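Local atomic coordinates of Lys-gingipain catalytic subunit (Porphyromonas gingivalis, PDB entry 6I9A), a protein that cleaves proteins after lysine as a secreted calcium-binding cysteine protease, hydrolysing substrates such as haemoglobin, collagen and immunoglobulins. Residues L17-A22 / D87-E92; E26-W31 / A81-T86; F119-S124 / T130-K135. One frame throughout, in Å; residues are numbered along the deposited sequence. Where two conformers were deposited one is given.

Contact 1 of 3, residues L17-A22 / D87-E92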
ATOM      1  N   LEU A  17       0.504  -9.898  10.484  1.00 10.12           N
ATOM      2  CA  LEU A  17      -0.609 -10.642  11.029  1.00 10.05           C
ATOM      3  C   LEU A  17      -1.668 -10.664   9.924  1.00 10.18           C
ATOM      4  O   LEU A  17      -2.033  -9.593   9.395  1.00 11.01           O
ATOM      5  CB  LEU A  17      -1.124  -9.924  12.292  1.00 10.96           C
ATOM      6  CG  LEU A  17      -2.392 -10.496  12.887  1.00 11.32           C
ATOM      7  CD1 LEU A  17      -2.195 -11.954  13.354  1.00 13.72           C
ATOM      8  CD2 LEU A  17      -2.805  -9.710  14.117  1.00 13.30           C
ATOM      9  N   VAL A  18      -2.156 -11.845   9.571  1.00 10.73           N
ATOM     10  CA  VAL A  18      -3.189 -12.004   8.578  1.00 10.45           C
ATOM     11  C   VAL A  18      -4.432 -12.537   9.233  1.00 10.70           C
ATOM     12  O   VAL A  18      -4.373 -13.570   9.927  1.00 11.68           O
ATOM     13  CB  VAL A  18      -2.736 -12.957   7.435  1.00 11.03           C
ATOM     14  CG1 VAL A  18      -3.835 -13.121   6.379  1.00 12.68           C
ATOM     15  CG2 VAL A  18      -1.412 -12.499   6.819  1.00 11.51           C
ATOM     16  N   VAL A  19      -5.567 -11.863   9.072  1.00 10.78           N
ATOM     17  CA  VAL A  19      -6.873 -12.386   9.534  1.00 11.16           C
ATOM     18  C   VAL A  19      -7.777 -12.489   8.330  1.00 10.73           C
ATOM     19  O   VAL A  19      -8.000 -11.485   7.644  1.00 10.94           O
ATOM     20  CB  VAL A  19      -7.479 -11.463  10.614  1.00 11.61           C
ATOM     21  CG1 VAL A  19      -8.867 -11.975  11.014  1.00 13.77           C
ATOM     22  CG2 VAL A  19      -6.535 -11.335  11.829  1.00 14.15           C
ATOM     23  N   ALA A  20      -8.180 -13.718   8.002  1.00 11.20           N
ATOM     24  CA  ALA A  20      -8.866 -13.994   6.774  1.00 11.52           C
ATOM     25  C   ALA A  20     -10.154 -14.746   6.985  1.00 11.45           C
ATOM     26  O   ALA A  20     -10.243 -15.657   7.830  1.00 11.98           O
ATOM     27  CB  ALA A  20      -7.960 -14.807   5.864  1.00 12.65           C
ATOM     28  N   GLY A  21     -11.109 -14.519   6.096  1.00 12.00           N
ATOM     29  CA  GLY A  21     -12.291 -15.353   6.098  1.00 12.75           C
ATOM     30  C   GLY A  21     -11.861 -16.767   5.769  1.00 12.84           C
ATOM     31  O   GLY A  21     -11.011 -17.019   4.889  1.00 12.94           O
ATOM     32  N   ALA A  22     -12.503 -17.727   6.429  1.00 14.37           N
ATOM     33  CA  ALA A  22     -12.165 -19.137   6.255  1.00 14.56           C
ATOM     34  C   ALA A  22     -12.276 -19.635   4.811  1.00 14.84           C
ATOM     35  O   ALA A  22     -11.558 -20.576   4.437  1.00 17.11           O
ATOM     36  CB  ALA A  22     -13.048 -19.969   7.183  1.00 16.70           C
ATOM     37  N   ASP A  87     -18.959  -9.140   4.947  1.00 12.38           N
ATOM     38  CA  ASP A  87     -19.762 -10.308   5.355  1.00 13.61           C
ATOM     39  C   ASP A  87     -18.933 -11.227   6.272  1.00 13.39           C
ATOM     40  O   ASP A  87     -19.521 -12.051   6.986  1.00 15.60           O
ATOM     41  CB  ASP A  87     -20.245 -11.089   4.138  1.00 14.91           C
ATOM     42  CG  ASP A  87     -19.220 -11.623   3.173  1.00 15.23           C
ATOM     43  OD1 ASP A  87     -18.060 -11.075   3.134  1.00 15.00           O
ATOM     44  OD2 ASP A  87     -19.539 -12.577   2.465  1.00 17.38           O
ATOM     45  N   VAL A  88     -17.603 -11.113   6.288  1.00 12.23           N
ATOM     46  CA  VAL A  88     -16.760 -11.960   7.135  1.00 13.25           C
ATOM     47  C   VAL A  88     -15.922 -11.117   8.140  1.00 12.34           C
ATOM     48  O   VAL A  88     -15.666 -11.579   9.255  1.00 13.34           O
ATOM     49  CB  VAL A  88     -15.883 -12.977   6.391  1.00 14.17           C
ATOM     50  CG1 VAL A  88     -16.695 -14.056   5.684  1.00 21.94           C
ATOM     51  CG2 VAL A  88     -14.925 -12.315   5.426  1.00 13.94           C
ATOM     52  N   ILE A  89     -15.480  -9.910   7.758  1.00 11.32           N
ATOM     53  CA  ILE A  89     -14.732  -9.029   8.684  1.00 11.09           C
ATOM     54  C   ILE A  89     -15.437  -7.693   8.582  1.00 10.73           C
ATOM     55  O   ILE A  89     -15.304  -6.992   7.581  1.00 11.08           O
ATOM     56  CB  ILE A  89     -13.232  -8.953   8.370  1.00 11.74           C
ATOM     57  CG1 ILE A  89     -12.577 -10.337   8.476  1.00 12.94           C
ATOM     58  CG2 ILE A  89     -12.566  -7.961   9.352  1.00 13.15           C
ATOM     59  CD1 ILE A  89     -11.123 -10.358   7.859  1.00 14.67           C
ATOM     60  N   SER A  90     -16.321  -7.383   9.516  1.00 11.32           N
ATOM     61  CA  SER A  90     -17.280  -6.305   9.275  1.00 12.28           C
ATOM     62  C   SER A  90     -16.747  -4.886   9.287  1.00 12.14           C
ATOM     63  O   SER A  90     -17.391  -4.024   8.684  1.00 13.27           O
ATOM     64  CB  SER A  90     -18.419  -6.361  10.294  1.00 12.99           C
ATOM     65  OG  SER A  90     -17.892  -6.192  11.591  1.00 14.24           O
ATOM     66  N   GLY A  91     -15.666  -4.628   9.984  1.00 11.97           N
ATOM     67  CA  GLY A  91     -15.336  -3.250  10.351  1.00 12.83           C
ATOM     68  C   GLY A  91     -16.398  -2.709  11.324  1.00 11.31           C
ATOM     69  O   GLY A  91     -17.230  -3.472  11.853  1.00 12.22           O
ATOM     70  N   GLU A  92     -16.376  -1.403  11.594  1.00 11.78           N
ATOM     71  CA  GLU A  92     -17.407  -0.817  12.447  1.00 12.34           C
ATOM     72  C   GLU A  92     -17.598   0.608  11.981  1.00 12.04           C
ATOM     73  O   GLU A  92     -16.807   1.135  11.184  1.00 12.06           O
ATOM     74  CB  GLU A  92     -17.069  -0.906  13.949  1.00 13.93           C
ATOM     75  CG  GLU A  92     -15.863  -0.073  14.367  1.00 14.88           C
ATOM     76  CD  GLU A  92     -15.519  -0.330  15.822  1.00 15.63           C
ATOM     77  OE1 GLU A  92     -14.974  -1.411  16.139  1.00 15.85           O
ATOM     78  OE2 GLU A  92     -15.801   0.562  16.651  1.00 21.10           O
TER

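Contact 2 of 3, residues E26-W31 / A81-T86. With CA (calcium ion), chain H.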
ATOM      1  N   GLU A  26      -7.436 -21.601   0.426  1.00 15.86           N
ATOM      2  CA  GLU A  26      -6.714 -22.112  -0.734  1.00 17.70           C
ATOM      3  C   GLU A  26      -6.250 -20.994  -1.658  1.00 16.01           C
ATOM      4  O   GLU A  26      -5.100 -20.998  -2.099  1.00 14.50           O
ATOM      5  CB  GLU A  26      -7.646 -23.070  -1.467  1.00 20.03           C
ATOM      6  CG  GLU A  26      -7.078 -23.651  -2.750  1.00 31.16           C
ATOM      7  CD  GLU A  26      -8.032 -24.594  -3.466  1.00 43.10           C
ATOM      8  OE1 GLU A  26      -9.256 -24.555  -3.198  1.00 50.50           O
ATOM      9  OE2 GLU A  26      -7.544 -25.376  -4.308  1.00 46.29           O
ATOM     10  N   ALA A  27      -7.139 -20.019  -1.927  1.00 13.54           N
ATOM     11  CA  ALA A  27      -6.780 -18.918  -2.818  1.00 13.07           C
ATOM     12  C   ALA A  27      -5.646 -18.057  -2.245  1.00 12.19           C
ATOM     13  O   ALA A  27      -4.859 -17.487  -3.003  1.00 12.83           O
ATOM     14  CB  ALA A  27      -8.010 -18.050  -3.113  1.00 14.84           C
ATOM     15  N   LEU A  28      -5.579 -17.947  -0.928  1.00 12.08           N
ATOM     16  CA  LEU A  28      -4.575 -17.082  -0.318  1.00 12.56           C
ATOM     17  C   LEU A  28      -3.178 -17.699  -0.368  1.00 12.83           C
ATOM     18  O   LEU A  28      -2.180 -16.970  -0.287  1.00 12.91           O
ATOM     19  CB  LEU A  28      -4.993 -16.855   1.148  1.00 14.37           C
ATOM     20  CG  LEU A  28      -4.405 -15.706   1.934  1.00 15.01           C
ATOM     21  CD1 LEU A  28      -4.530 -14.386   1.216  1.00 12.95           C
ATOM     22  CD2 LEU A  28      -5.031 -15.668   3.325  1.00 15.64           C
ATOM     23  N   LYS A  29      -3.077 -19.038  -0.460  1.00 13.58           N
ATOM     24  CA  LYS A  29      -1.763 -19.687  -0.352  1.00 15.59           C
ATOM     25  C   LYS A  29      -0.654 -19.092  -1.264  1.00 13.23           C
ATOM     26  O   LYS A  29       0.435 -18.874  -0.740  1.00 13.65           O
ATOM     27  CB  LYS A  29      -1.882 -21.206  -0.581  1.00 20.05           C
ATOM     28  CG  LYS A  29      -0.599 -21.898  -0.116  1.00 26.37           C
ATOM     29  CD  LYS A  29      -0.743 -23.354   0.289  1.00 36.34           C
ATOM     30  CE  LYS A  29       0.621 -24.033   0.317  1.00 45.04           C
ATOM     31  NZ  LYS A  29       1.633 -23.340   1.181  1.00 51.80           N
ATOM     32  N   PRO A  30      -0.849 -18.833  -2.572  1.00 12.83           N
ATOM     33  CA  PRO A  30       0.281 -18.329  -3.373  1.00 13.35           C
ATOM     34  C   PRO A  30       0.768 -16.965  -2.898  1.00 11.24           C
ATOM     35  O   PRO A  30       1.958 -16.636  -3.006  1.00 11.91           O
ATOM     36  CB  PRO A  30      -0.273 -18.245  -4.806  1.00 14.40           C
ATOM     37  CG  PRO A  30      -1.477 -19.130  -4.812  1.00 19.80           C
ATOM     38  CD  PRO A  30      -2.029 -19.131  -3.421  1.00 13.55           C
ATOM     39  N   TRP A  31      -0.157 -16.155  -2.332  1.00 11.05           N
ATOM     40  CA  TRP A  31       0.236 -14.835  -1.816  1.00 10.28           C
ATOM     41  C   TRP A  31       1.048 -15.032  -0.535  1.00  9.89           C
ATOM     42  O   TRP A  31       2.117 -14.401  -0.379  1.00 10.15           O
ATOM     43  CB  TRP A  31      -1.035 -14.023  -1.563  1.00 10.98           C
ATOM     44  CG  TRP A  31      -0.833 -12.595  -1.144  1.00  9.97           C
ATOM     45  CD1 TRP A  31      -0.584 -11.515  -1.960  1.00 10.42           C
ATOM     46  CD2 TRP A  31      -0.987 -12.063   0.185  1.00 10.44           C
ATOM     47  NE1 TRP A  31      -0.585 -10.349  -1.211  1.00 10.36           N
ATOM     48  CE2 TRP A  31      -0.846 -10.663   0.099  1.00 10.33           C
ATOM     49  CE3 TRP A  31      -1.260 -12.635   1.435  1.00 11.84           C
ATOM     50  CZ2 TRP A  31      -0.953  -9.830   1.213  1.00 10.74           C
ATOM     51  CZ3 TRP A  31      -1.381 -11.816   2.547  1.00 12.01           C
ATOM     52  CH2 TRP A  31      -1.213 -10.425   2.435  1.00 11.89           C
ATOM     53  N   ALA A  81      -3.113  -7.634   7.620  1.00  9.65           N
ATOM     54  CA  ALA A  81      -3.811  -7.932   6.381  1.00  9.54           C
ATOM     55  C   ALA A  81      -5.169  -8.538   6.690  1.00  9.79           C
ATOM     56  O   ALA A  81      -5.255  -9.595   7.313  1.00 11.68           O
ATOM     57  CB  ALA A  81      -3.001  -8.905   5.546  1.00 10.36           C
ATOM     58  N   LEU A  82      -6.239  -7.851   6.319  1.00  9.41           N
ATOM     59  CA  LEU A  82      -7.610  -8.329   6.472  1.00  9.76           C
ATOM     60  C   LEU A  82      -8.031  -8.880   5.142  1.00 10.21           C
ATOM     61  O   LEU A  82      -7.937  -8.191   4.117  1.00 12.44           O
ATOM     62  CB  LEU A  82      -8.539  -7.167   6.909  1.00  9.90           C
ATOM     63  CG  LEU A  82      -8.091  -6.407   8.140  1.00 10.73           C
ATOM     64  CD1 LEU A  82      -9.033  -5.211   8.383  1.00 12.84           C
ATOM     65  CD2 LEU A  82      -8.081  -7.345   9.380  1.00 12.58           C
ATOM     66  N   VAL A  83      -8.454 -10.145   5.099  1.00  9.48           N
ATOM     67  CA  VAL A  83      -8.811 -10.799   3.842  1.00 10.00           C
ATOM     68  C   VAL A  83     -10.291 -11.166   3.866  1.00 10.39           C
ATOM     69  O   VAL A  83     -10.706 -12.030   4.650  1.00 11.10           O
ATOM     70  CB  VAL A  83      -7.918 -12.033   3.584  1.00 10.48           C
ATOM     71  CG1 VAL A  83      -8.276 -12.663   2.248  1.00 11.41           C
ATOM     72  CG2 VAL A  83      -6.448 -11.630   3.644  1.00 11.20           C
ATOM     73  N   GLY A  84     -11.055 -10.495   3.026  1.00 10.04           N
ATOM     74  CA  GLY A  84     -12.498 -10.672   2.967  1.00 10.65           C
ATOM     75  C   GLY A  84     -13.235  -9.351   2.956  1.00 10.32           C
ATOM     76  O   GLY A  84     -12.669  -8.291   3.263  1.00 10.55           O
ATOM     77  N   ASP A  85     -14.490  -9.437   2.575  1.00 10.59           N
ATOM     78  CA  ASP A  85     -15.396  -8.307   2.577  1.00 10.95           C
ATOM     79  C   ASP A  85     -16.106  -8.253   3.966  1.00 10.25           C
ATOM     80  O   ASP A  85     -15.771  -8.986   4.894  1.00 10.77           O
ATOM     81  CB  ASP A  85     -16.360  -8.408   1.383  1.00 10.92           C
ATOM     82  CG  ASP A  85     -17.008  -7.097   0.916  1.00 10.42           C
ATOM     83  OD1 ASP A  85     -17.019  -6.098   1.702  1.00 10.84           O
ATOM     84  OD2 ASP A  85     -17.485  -7.049  -0.238  1.00 11.07           O
ATOM     85  N   THR A  86     -17.076  -7.357   4.075  1.00 10.56           N
ATOM     86  CA  THR A  86     -17.748  -7.067   5.360  1.00 11.48           C
ATOM     87  C   THR A  86     -18.664  -8.173   5.809  1.00 12.09           C
ATOM     88  O   THR A  86     -19.051  -8.177   6.970  1.00 13.27           O
ATOM     89  CB  THR A  86     -18.467  -5.712   5.297  1.00 11.54           C
ATOM     90  OG1 THR A  86     -19.423  -5.743   4.246  1.00 13.34           O
ATOM     91  CG2 THR A  86     -17.471  -4.550   5.092  1.00 12.74           C
TER
HETATM   92 CA    CA H 706     -18.048  -4.608  -0.022  1.00 10.30          CA
HETATM   93  O   HOH W   1     -19.840  -5.289   1.473  1.00 12.89           O
HETATM   94  O   HOH W   2     -19.522  -2.766  -0.683  1.00 11.66           O
HETATM   95  O   HOH W   3     -19.329  -5.460  -1.818  1.00 12.10           O

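Contact 3 of 3, residues F119-S124 / T130-K135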
ATOM      1  N   PHE A 119      -4.474  -3.122   5.735  1.00  8.74           N
ATOM      2  CA  PHE A 119      -5.076  -3.098   4.406  1.00  8.29           C
ATOM      3  C   PHE A 119      -6.062  -4.226   4.334  1.00  8.10           C
ATOM      4  O   PHE A 119      -5.974  -5.203   5.086  1.00  9.17           O
ATOM      5  CB  PHE A 119      -4.022  -3.160   3.293  1.00  8.78           C
ATOM      6  CG  PHE A 119      -3.125  -4.386   3.367  1.00  9.22           C
ATOM      7  CD1 PHE A 119      -3.483  -5.565   2.719  1.00 10.04           C
ATOM      8  CD2 PHE A 119      -1.881  -4.328   4.018  1.00  9.43           C
ATOM      9  CE1 PHE A 119      -2.632  -6.654   2.717  1.00  9.47           C
ATOM     10  CE2 PHE A 119      -1.062  -5.445   4.042  1.00  9.96           C
ATOM     11  CZ  PHE A 119      -1.429  -6.587   3.380  1.00  9.52           C
ATOM     12  N   ARG A 120      -6.983  -4.124   3.376  1.00  8.72           N
ATOM     13  CA  ARG A 120      -8.038  -5.104   3.209  1.00  8.83           C
ATOM     14  C   ARG A 120      -8.064  -5.628   1.791  1.00  8.63           C
ATOM     15  O   ARG A 120      -8.289  -4.874   0.841  1.00  9.54           O
ATOM     16  CB  ARG A 120      -9.409  -4.523   3.613  1.00  9.40           C
ATOM     17  CG  ARG A 120     -10.590  -5.461   3.345  1.00 10.99           C
ATOM     18  CD  ARG A 120     -11.913  -4.807   3.669  1.00 10.07           C
ATOM     19  NE  ARG A 120     -12.128  -4.610   5.102  1.00  9.68           N
ATOM     20  CZ  ARG A 120     -13.008  -5.311   5.818  1.00 10.23           C
ATOM     21  NH1 ARG A 120     -13.606  -6.404   5.297  1.00 10.82           N
ATOM     22  NH2 ARG A 120     -13.271  -4.961   7.060  1.00 10.56           N
ATOM     23  N   MET A 121      -7.817  -6.938   1.636  1.00  9.45           N
ATOM     24  CA  MET A 121      -7.958  -7.655   0.385  0.67  9.54           C
ATOM     25  C   MET A 121      -9.416  -8.054   0.328  1.00  9.84           C
ATOM     26  O   MET A 121      -9.795  -9.149   0.765  1.00 10.48           O
ATOM     27  CB  MET A 121      -7.016  -8.867   0.374  0.67 10.12           C
ATOM     28  CG  MET A 121      -5.553  -8.499   0.648  0.67 10.89           C
ATOM     29  SD  MET A 121      -4.692  -7.961  -0.836  0.67 11.51           S
ATOM     30  CE  MET A 121      -4.280  -9.494  -1.392  0.67 10.93           C
ATOM     31  N   SER A 122     -10.279  -7.144  -0.123  1.00  9.58           N
ATOM     32  CA  SER A 122     -11.726  -7.396  -0.114  1.00  9.91           C
ATOM     33  C   SER A 122     -12.142  -8.177  -1.350  1.00 10.14           C
ATOM     34  O   SER A 122     -11.958  -7.699  -2.491  1.00 10.72           O
ATOM     35  CB  SER A 122     -12.494  -6.074  -0.055  1.00 10.47           C
ATOM     36  OG  SER A 122     -13.866  -6.442  -0.080  1.00 10.78           O
ATOM     37  N   ALA A 123     -12.722  -9.353  -1.128  1.00 10.92           N
ATOM     38  CA  ALA A 123     -13.161 -10.230  -2.202  1.00 11.35           C
ATOM     39  C   ALA A 123     -14.474 -10.850  -1.804  1.00 12.09           C
ATOM     40  O   ALA A 123     -14.686 -11.110  -0.615  1.00 12.64           O
ATOM     41  CB  ALA A 123     -12.119 -11.322  -2.434  1.00 11.66           C
ATOM     42  N   SER A 124     -15.319 -11.173  -2.801  1.00 12.71           N
ATOM     43  CA  SER A 124     -16.567 -11.861  -2.538  1.00 13.27           C
ATOM     44  C   SER A 124     -16.502 -13.332  -2.916  1.00 14.95           C
ATOM     45  O   SER A 124     -17.493 -14.065  -2.734  1.00 19.29           O
ATOM     46  CB  SER A 124     -17.705 -11.182  -3.297  1.00 14.79           C
ATOM     47  OG  SER A 124     -17.612 -11.353  -4.698  1.00 18.14           O
ATOM     48  N   THR A 130      -7.999 -14.399  -5.940  1.00 11.63           N
ATOM     49  CA  THR A 130      -6.939 -14.771  -6.859  1.00 10.94           C
ATOM     50  C   THR A 130      -6.660 -13.660  -7.856  1.00 11.00           C
ATOM     51  O   THR A 130      -5.495 -13.426  -8.210  1.00 10.94           O
ATOM     52  CB  THR A 130      -7.337 -16.062  -7.551  1.00 12.14           C
ATOM     53  OG1 THR A 130      -7.365 -17.080  -6.537  1.00 12.43           O
ATOM     54  CG2 THR A 130      -6.366 -16.451  -8.684  1.00 12.95           C
ATOM     55  N   ASN A 131      -7.711 -12.956  -8.319  1.00 10.73           N
ATOM     56  CA  ASN A 131      -7.485 -11.863  -9.268  1.00 11.33           C
ATOM     57  C   ASN A 131      -6.552 -10.825  -8.672  1.00 10.84           C
ATOM     58  O   ASN A 131      -5.660 -10.290  -9.328  1.00 10.98           O
ATOM     59  CB  ASN A 131      -8.791 -11.195  -9.610  1.00 12.12           C
ATOM     60  CG  ASN A 131      -9.697 -12.038 -10.440  1.00 12.89           C
ATOM     61  OD1 ASN A 131      -9.279 -13.068 -11.009  1.00 14.04           O
ATOM     62  ND2 ASN A 131     -10.964 -11.653 -10.552  1.00 12.56           N
ATOM     63  N   ILE A 132      -6.805 -10.459  -7.399  1.00 10.38           N
ATOM     64  CA  ILE A 132      -5.956  -9.445  -6.750  1.00 10.70           C
ATOM     65  C   ILE A 132      -4.547  -9.971  -6.628  1.00 10.01           C
ATOM     66  O   ILE A 132      -3.571  -9.280  -6.940  1.00  9.89           O
ATOM     67  CB  ILE A 132      -6.494  -9.096  -5.346  1.00 10.61           C
ATOM     68  CG1 ILE A 132      -7.950  -8.597  -5.405  1.00 11.28           C
ATOM     69  CG2 ILE A 132      -5.559  -8.055  -4.668  1.00 12.33           C
ATOM     70  CD1 ILE A 132      -8.588  -8.404  -4.022  1.00 12.34           C
ATOM     71  N   ILE A 133      -4.436 -11.220  -6.098  1.00 10.45           N
ATOM     72  CA  ILE A 133      -3.102 -11.795  -5.857  1.00 11.03           C
ATOM     73  C   ILE A 133      -2.289 -11.889  -7.126  1.00 10.38           C
ATOM     74  O   ILE A 133      -1.084 -11.619  -7.119  1.00 10.32           O
ATOM     75  CB  ILE A 133      -3.290 -13.188  -5.204  1.00 10.24           C
ATOM     76  CG1 ILE A 133      -3.852 -13.005  -3.805  1.00 10.71           C
ATOM     77  CG2 ILE A 133      -1.957 -13.994  -5.204  1.00 11.14           C
ATOM     78  CD1 ILE A 133      -4.345 -14.312  -3.173  1.00 11.29           C
ATOM     79  N   ASP A 134      -2.924 -12.301  -8.251  1.00 10.46           N
ATOM     80  CA  ASP A 134      -2.127 -12.453  -9.489  1.00 10.96           C
ATOM     81  C   ASP A 134      -1.518 -11.127  -9.931  1.00 10.65           C
ATOM     82  O   ASP A 134      -0.398 -11.057 -10.466  1.00 10.98           O
ATOM     83  CB  ASP A 134      -3.003 -13.022 -10.583  1.00 12.54           C
ATOM     84  CG  ASP A 134      -3.354 -14.484 -10.370  1.00 14.76           C
ATOM     85  OD1 ASP A 134      -2.664 -15.177  -9.568  1.00 15.73           O
ATOM     86  OD2 ASP A 134      -4.300 -14.960 -11.028  1.00 15.52           O
ATOM     87  N   LYS A 135      -2.250 -10.019  -9.720  1.00 10.28           N
ATOM     88  CA  LYS A 135      -1.701  -8.698 -10.078  1.00  9.95           C
ATOM     89  C   LYS A 135      -0.559  -8.317  -9.164  1.00  9.72           C
ATOM     90  O   LYS A 135       0.470  -7.796  -9.581  1.00 10.00           O
ATOM     91  CB  LYS A 135      -2.805  -7.638 -10.042  1.00 11.01           C
ATOM     92  CG  LYS A 135      -3.835  -7.879 -11.188  1.00 10.39           C
ATOM     93  CD  LYS A 135      -4.926  -6.796 -11.241  1.00 11.66           C
ATOM     94  CE  LYS A 135      -5.958  -7.005 -10.180  1.00 10.25           C
ATOM     95  NZ  LYS A 135      -7.046  -5.964 -10.272  1.00 10.41           N
TER

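Contact 1 of 3, residues L17-A22 / D87-E92
At the C-terminal ends of the strands of the four-stranded parallel sheet in the C25 catalytic part of the gingipain, Val88 and Ile89 bring a connecting loop up against Val19 and Gly21 at the end of strand 14-20. No hydrogen bond joins the two segments, so the join is one of shape. Ile89 contributes the largest share. Its chain runs out nearly straight at chi2 (167°), which carries CD1 onto the backbone of the strand, 3.3 Å from Val19 O. The same methyl lies 4.2 Å from Val19 CG1 and so touches both carbonyl and side chain of one residue. Val19 O also accepts a hydrogen bond within the sheet from Val83 N, so CD1 packs against a carbonyl that is already bonded. One residue earlier, Val88 CG2 rests 4.1 Å from Gly21 CA; because the glycine carries no side chain, the valine can settle directly over the backbone where the strand has given way to loop. The loop also shapes itself locally, Ser90 OG donating to Gly91 O at 2.8 Å, in the carbonyl plane and on a lone pair. Around this seam, Ile63 of helix 56-72 packs on Val19, Tyr105 of helix 103-106 on Ile89, and strands 79-83 and 40-46 flank strand 14-20.

Contact 2 of 3, residues E26-W31 / A81-T86
Leu28 and Trp31 put two side chains of helix 25-37 onto Val83 and Ala81 of strand 79-83, the usual packing of a crossover helix on a parallel sheet; this helix makes the beta-alpha-beta connection between strands 14-20 and 40-46. Both helix residues hold CG anti to the backbone N (chi1 -162° in Leu28, -175° in Trp31), which directs them from the helix onto the sheet. Leu28 and Val83 then meet tip to tip, CD1 to CG2 at 4.1 Å. Trp31 uses the far corner of its six-membered ring instead: CH2 lies 3.9 Å from Ala81 CB, and the methyl sits at the ring edge, near its plane. The indole is held at the other end by NE1, hydrogen-bonded to Asp362 OD2.

Beyond Val83 the chain leaves the sheet and reaches a calcium ion, which Asp85 grips with both carboxylate oxygens, OD1 and OD2 each 2.5 Å from the metal; Phe254 O and Glu263 help to complete the site. Thr86 OG1 bonds a calcium-bound water at 2.8 Å. Thr86 N donates to Asp85 OD1 over 2.7 Å, meeting it on the anti side, 28° out of the carboxylate plane.

Contact 3 of 3, residues F119-S124 / T130-K135
Apolar contact between Met121 and Ile132 carries most of this interface. Met121 was deposited in two conformers; in the one described, the chain is bent at both chi2 and chi3 (each -84°), so that its end folds round to the helix, and the two side chains pass each other at a slant. In this conformer Ile132 offers its CG2 branch to the thioether: CG2 lies 3.8 Å from Met121 CE and 3.9 Å from Met121 SD. A looser touch, 4.3 Å from Met121 CE to Ile133 CG1, brings in the next residue of the helix. The other branch of Ile132 goes to the backbone, where CD1 stands 3.8 Å from Ser122 O.

The two segments are consecutive elements of the alpha/beta fold: strand 117-121, the last of the four parallel strands, continued on its far side by backbone bonds from Arg120 to Val359 and Gly361 of strand 357-361, leads through a short loop into helix 126-141, which turns back to cover the strand it has just left. Trp31 of helix 25-37 touches both Met121 and Ile133, so the two helices share one apolar layer on this face.

Backbone bonding shapes the exit from the strand. Met121 is the centre of an inverse gamma turn, closed by a weak bond from Ser122 N to Arg120 O of 3.2 Å.

Polar interactions lead away from the apolar patch. Ser122, whose CB points away from the helix, hydrogen-bonds through OG with Glu263 OE2 and Arg267 NH2; Glu263 is itself a calcium ligand, which makes Ser122 a second-shell residue of that site. On the helix, Lys135 NZ is hydrogen-bonded to the carbonyl oxygens of Thr266, Val268, Lys271 and Ala273, fastening the helix to the connection from the end of helix 261-267 to the start of strand 273-279.

How the contacts relate
The three contacts share one parallel sheet. Strand 79-83 of contact 2 lies between strand 14-20 of contact 1 and strand 117-121 of contact 3, with Leu17 O to Ala81 N at 2.9 Å on one flank and Leu82 O to Met121 N at 2.8 Å on the other. Contacts 2 and 3 have centres about 7 Å apart, contacts 1 and 3 about 13 Å. Arg120 crosses that longer gap, NH1 reaching Ile89 O at 2.9 Å. Asp85 of contact 2 and Ser122 of contact 3 converge on the calcium site. Its ligands Phe254 and Glu263 come from the chain after the nucleophile Cys249, and strand 357-361, an edge of the six-stranded sheet, pairs with strand 117-121.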